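Side-chain contacts in orotidine 5'-phosphate decarboxylase (Sulfolobus solfataricus, PDB 4DBD), which probably catalyses the decarboxylation of orotidine 5'-monophosphate to UMP, the last step of de novo UMP synthesis: residues E96-L101 against R132-K137; V53-V58 against N107-A112. One frame throughout, in Å; residues are numbered along the deposited sequence.

The two interactions sit on either side of strand 107-113 of the TIM barrel. Interaction 1 lies outside the barrel wall, where helices 90-103 and 124-134, which precede and follow that strand in the chain, come together near the surface; a lysine lies along carbonyl oxygens and two waters bridge its ammonium to those oxygens. Interaction 2 is buried inside the barrel, where a glutamate and a tyrosine from strands 55-62 and 107-113 meet directly. Lys137 joins them: it ends the 132-137 segment, yet its NZ makes a salt bridge to Glu55 OE1, 3.0 Å away. Pro136 packs close by, on the backbone of Leu108.

Interaction 1 of 2, residues E96-L101 against R132-K137; sequences ELKRYL and REISPK
In the outer helical layer of the TIM barrel, Lys98 of helix 90-103 lies against Ile134 and Ser135, where helix 124-134 ends and turns into the next strand. Ser135 is the first residue to leave the helix, with a positive phi of 56°, and with that turn two successive carbonyl oxygens come to face the lysine. The aliphatic part does the touching: Lys98 CE sits 3.5 Å from Ile134 O and 3.6 Å from Ser135 O. Further back, Lys98 CG and Ile134 CG2 meet at 4.2 Å, a modest apolar contact. CG stands anti to the backbone N (chi1 -176°), and bends at chi2 and chi4 fold the chain, its ammonium lying beside the carbonyls without bonding them directly. Two waters make the link instead. One donates to Ile134 O at 2.7 Å and accepts from Lys98 NZ; it also takes a bond from Arg99 NH2 at 3.2 Å, in the plane of the guanidinium and at its edge. The other accepts from Lys98 NZ at 3.2 Å and donates to Ser135 O at 3.0 Å. NZ also forms a salt bridge with Asp102 OD2, one turn further along the same helix. Ile134 is buried, touching Val90 and Leu94 of helix 90-103 and Leu108 of strand 107-113. Ile134 O, at the helix end, carries partial negative charge that the nearby ammonium probably offsets in part, an effect the Asp102 salt bridge would moderate; the methylenes pack directly on the carbonyls while the waters relay the ammonium's hydrogen bonds to them.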
# COMPACT_ATOMS: atom_id res chain seq x y z
N GLU A 96 6.68 -5.32 13.94
CA GLU A 96 6.60 -6.70 13.51
C GLU A 96 7.26 -6.90 12.15
O GLU A 96 7.92 -7.92 11.92
CB GLU A 96 5.15 -7.16 13.47
CG GLU A 96 4.53 -7.28 14.84
CD GLU A 96 3.08 -7.67 14.81
OE1 GLU A 96 2.57 -8.04 13.74
OE2 GLU A 96 2.44 -7.63 15.89
N LEU A 97 7.09 -5.94 11.25
CA LEU A 97 7.73 -6.01 9.94
C LEU A 97 9.26 -5.89 10.07
O LEU A 97 10.00 -6.61 9.39
CB LEU A 97 7.18 -4.93 9.01
CG LEU A 97 7.83 -4.85 7.62
CD1 LEU A 97 7.61 -6.13 6.83
CD2 LEU A 97 7.32 -3.63 6.84
N LYS A 98 9.71 -4.97 10.92
CA LYS A 98 11.15 -4.79 11.14
C LYS A 98 11.81 -6.07 11.68
O LYS A 98 12.85 -6.50 11.16
CB LYS A 98 11.43 -3.57 12.05
CG LYS A 98 12.91 -3.23 12.26
CD LYS A 98 13.61 -2.92 10.95
CE LYS A 98 14.90 -2.13 11.17
NZ LYS A 98 15.78 -2.69 12.24
N ARG A 99 11.20 -6.68 12.69
CA ARG A 99 11.72 -7.93 13.24
C ARG A 99 11.84 -8.96 12.12
O ARG A 99 12.84 -9.69 12.03
CB ARG A 99 10.81 -8.48 14.35
CG ARG A 99 10.39 -7.48 15.43
CD ARG A 99 11.43 -7.30 16.54
NE ARG A 99 12.60 -6.56 16.09
CZ ARG A 99 12.62 -5.25 15.85
NH1 ARG A 99 11.51 -4.53 16.00
NH2 ARG A 99 13.74 -4.67 15.44
N TYR A 100 10.82 -9.04 11.28
CA TYR A 100 10.81 -10.01 10.20
C TYR A 100 11.92 -9.75 9.18
O TYR A 100 12.63 -10.68 8.77
CB TYR A 100 9.47 -10.03 9.47
CG TYR A 100 9.50 -11.00 8.33
CD1 TYR A 100 9.26 -12.35 8.54
CD2 TYR A 100 9.82 -10.58 7.04
CE1 TYR A 100 9.32 -13.26 7.50
CE2 TYR A 100 9.88 -11.49 5.98
CZ TYR A 100 9.63 -12.83 6.23
OH TYR A 100 9.68 -13.74 5.20
N LEU A 101 12.06 -8.50 8.76
CA LEU A 101 13.03 -8.17 7.73
C LEU A 101 14.44 -8.39 8.27
O LEU A 101 15.31 -8.91 7.55
CB LEU A 101 12.84 -6.73 7.24
CG LEU A 101 11.53 -6.46 6.49
CD1 LEU A 101 11.34 -4.95 6.17
CD2 LEU A 101 11.39 -7.28 5.23
N ARG A 132 12.67 7.22 14.18
CA ARG A 132 13.62 7.05 15.28
C ARG A 132 13.46 5.72 16.04
O ARG A 132 14.46 5.08 16.37
CB ARG A 132 13.54 8.23 16.24
CG ARG A 132 14.04 9.51 15.64
CD ARG A 132 13.61 10.70 16.48
NE ARG A 132 14.10 11.95 15.92
CZ ARG A 132 13.37 13.06 15.83
NH1 ARG A 132 12.12 13.08 16.28
NH2 ARG A 132 13.90 14.15 15.30
N GLU A 133 12.23 5.31 16.31
CA GLU A 133 11.99 4.04 16.99
C GLU A 133 12.41 2.84 16.15
O GLU A 133 13.02 1.90 16.66
CB GLU A 133 10.52 3.89 17.39
CG GLU A 133 10.09 4.73 18.57
CD GLU A 133 8.64 4.49 18.94
OE1 GLU A 133 8.07 3.48 18.46
OE2 GLU A 133 8.07 5.30 19.70
N ILE A 134 12.08 2.87 14.87
CA ILE A 134 12.28 1.73 13.98
C ILE A 134 13.71 1.62 13.49
O ILE A 134 14.24 0.52 13.35
CB ILE A 134 11.31 1.79 12.77
CG1 ILE A 134 9.87 1.58 13.24
CG2 ILE A 134 11.68 0.76 11.71
CD1 ILE A 134 9.56 0.14 13.65
N SER A 135 14.35 2.76 13.25
CA SER A 135 15.73 2.79 12.78
C SER A 135 15.91 1.99 11.49
O SER A 135 16.68 1.02 11.46
CB SER A 135 16.68 2.29 13.88
OG SER A 135 18.02 2.35 13.45
N PRO A 136 15.20 2.39 10.43
CA PRO A 136 15.28 1.74 9.11
C PRO A 136 16.65 1.94 8.47
O PRO A 136 17.42 2.78 8.93
CB PRO A 136 14.19 2.46 8.30
CG PRO A 136 14.09 3.84 8.96
CD PRO A 136 14.31 3.56 10.43
N LYS A 137 16.96 1.18 7.43
CA LYS A 137 18.15 1.42 6.62
C LYS A 137 18.07 2.81 5.99
O LYS A 137 19.06 3.54 5.93
CB LYS A 137 18.27 0.37 5.52
CG LYS A 137 19.29 0.71 4.43
CD LYS A 137 20.65 0.07 4.68
CE LYS A 137 21.64 0.44 3.57
NZ LYS A 137 20.96 0.79 2.30
O HOH W 1 14.56 -1.62 14.95
O HOH W 2 18.47 -1.05 12.72

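Interaction 2 of 2, residues V53-V58 against N107-A112; sequences VEEIIV and NLYLVA
Glu55 OE1 is gripped by three groups: the hydroxyl of Tyr109 across the contact, the ammonium of Lys137 in a salt bridge, and the hydroxyl of Tyr27. Tyr109 OH donates to Glu55 OE1 at 2.4 Å, a very short bond whose exact length deserves caution. The two side chains approach from opposite directions, and OE1 arrives at the edge of the tyrosine ring, in its plane, while the carboxylate is turned 43° from that plane. With this tilt the second oxygen, OE2, comes obliquely to the ring, 3.3 Å from Tyr109 CE2. OE2 is as near to the hydroxyl, but at an angle too poor for a bond; it is held instead by Ser81 OG. These residues meet in the interior of the barrel near the start of its strands, with strand 81-85, home of Ser81, lying between strands 55-62 and 107-113. Both Glu55 and Tyr109 point inward, and the pair therefore ties strands that are not sheet neighbours. Glu55 is extended beyond CG (chi2 -155°), which carries its carboxylate far enough to meet the ring. An alanine here is likely to leave the Lys137 ammonium without its counter-charge and the tyrosine hydroxyl without its acceptor. Asn107 flanks the site, its ND2 4.3 Å from Glu55 CD and hydrogen-bonded to Ser81 OG, the same hydroxyl that holds OE2. The adjacent lysine, which also makes a weak hydrogen bond to Tyr109 OH, would probably favour the ionised form of the glutamate. The predicted substrate-binding residues Asp59 and Lys30 each have side chains about 8 Å from that of Tyr109.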
# COMPACT_ATOMS: atom_id res chain seq x y z
N VAL A 53 22.81 -5.02 -9.59
CA VAL A 53 22.69 -3.70 -9.00
C VAL A 53 22.84 -3.83 -7.49
O VAL A 53 22.63 -4.92 -6.94
CB VAL A 53 21.35 -3.02 -9.38
CG1 VAL A 53 21.31 -2.76 -10.88
CG2 VAL A 53 20.17 -3.87 -8.96
N GLU A 54 23.22 -2.75 -6.83
CA GLU A 54 23.38 -2.78 -5.39
C GLU A 54 22.07 -3.15 -4.70
O GLU A 54 22.06 -3.97 -3.78
CB GLU A 54 23.90 -1.43 -4.87
CG GLU A 54 25.20 -0.97 -5.51
CD GLU A 54 26.40 -1.78 -5.06
OE1 GLU A 54 26.52 -2.03 -3.84
OE2 GLU A 54 27.21 -2.18 -5.93
N GLU A 55 20.97 -2.55 -5.16
CA GLU A 55 19.69 -2.75 -4.47
C GLU A 55 18.51 -3.04 -5.39
O GLU A 55 18.25 -2.31 -6.36
CB GLU A 55 19.36 -1.57 -3.54
CG GLU A 55 19.97 -1.69 -2.15
CD GLU A 55 19.20 -0.90 -1.09
OE1 GLU A 55 19.83 -0.11 -0.35
OE2 GLU A 55 17.97 -1.08 -0.98
N ILE A 56 17.81 -4.12 -5.09
CA ILE A 56 16.50 -4.36 -5.65
C ILE A 56 15.50 -4.03 -4.54
O ILE A 56 15.44 -4.70 -3.50
CB ILE A 56 16.34 -5.79 -6.20
CG1 ILE A 56 17.32 -6.00 -7.36
CG2 ILE A 56 14.91 -6.05 -6.65
CD1 ILE A 56 17.33 -7.39 -7.89
N ILE A 57 14.76 -2.94 -4.75
CA ILE A 57 13.82 -2.45 -3.76
C ILE A 57 12.41 -2.73 -4.23
O ILE A 57 12.04 -2.41 -5.36
CB ILE A 57 13.97 -0.93 -3.53
CG1 ILE A 57 15.41 -0.59 -3.19
CG2 ILE A 57 13.01 -0.45 -2.43
CD1 ILE A 57 15.67 0.92 -3.10
N VAL A 58 11.61 -3.35 -3.37
CA VAL A 58 10.21 -3.54 -3.69
C VAL A 58 9.44 -2.42 -2.98
O VAL A 58 9.60 -2.22 -1.77
CB VAL A 58 9.69 -4.93 -3.25
CG1 VAL A 58 8.17 -4.92 -3.21
CG2 VAL A 58 10.20 -6.00 -4.21
N ASN A 107 16.52 -5.03 4.08
CA ASN A 107 16.51 -3.64 4.53
C ASN A 107 15.10 -3.05 4.48
O ASN A 107 14.29 -3.42 3.62
CB ASN A 107 17.42 -2.78 3.64
CG ASN A 107 18.86 -3.25 3.63
OD1 ASN A 107 19.46 -3.50 4.67
ND2 ASN A 107 19.42 -3.38 2.43
N LEU A 108 14.83 -2.10 5.38
CA LEU A 108 13.57 -1.37 5.39
C LEU A 108 13.83 0.10 5.10
O LEU A 108 14.75 0.70 5.65
CB LEU A 108 12.88 -1.51 6.77
CG LEU A 108 11.55 -0.79 7.01
CD1 LEU A 108 10.47 -1.25 6.02
CD2 LEU A 108 11.06 -0.95 8.46
N TYR A 109 13.03 0.66 4.19
CA TYR A 109 13.01 2.10 3.92
C TYR A 109 11.63 2.61 4.30
O TYR A 109 10.62 2.02 3.89
CB TYR A 109 13.24 2.37 2.43
CG TYR A 109 14.67 2.17 1.99
CD1 TYR A 109 15.51 3.26 1.81
CD2 TYR A 109 15.18 0.90 1.74
CE1 TYR A 109 16.82 3.09 1.40
CE2 TYR A 109 16.49 0.72 1.33
CZ TYR A 109 17.30 1.83 1.16
OH TYR A 109 18.61 1.68 0.76
N LEU A 110 11.56 3.71 5.05
CA LEU A 110 10.27 4.25 5.46
C LEU A 110 9.94 5.55 4.73
O LEU A 110 10.80 6.41 4.55
CB LEU A 110 10.22 4.48 6.97
CG LEU A 110 10.32 3.27 7.89
CD1 LEU A 110 10.27 3.73 9.34
CD2 LEU A 110 9.18 2.27 7.60
N VAL A 111 8.69 5.69 4.31
CA VAL A 111 8.25 6.89 3.62
C VAL A 111 8.07 8.04 4.60
O VAL A 111 7.25 7.95 5.53
CB VAL A 111 6.94 6.64 2.86
CG1 VAL A 111 6.43 7.96 2.27
CG2 VAL A 111 7.17 5.61 1.77
N ALA A 112 8.82 9.12 4.42
CA ALA A 112 8.75 10.26 5.35
C ALA A 112 7.96 11.43 4.77
O ALA A 112 7.11 12.00 5.45
CB ALA A 112 10.15 10.71 5.79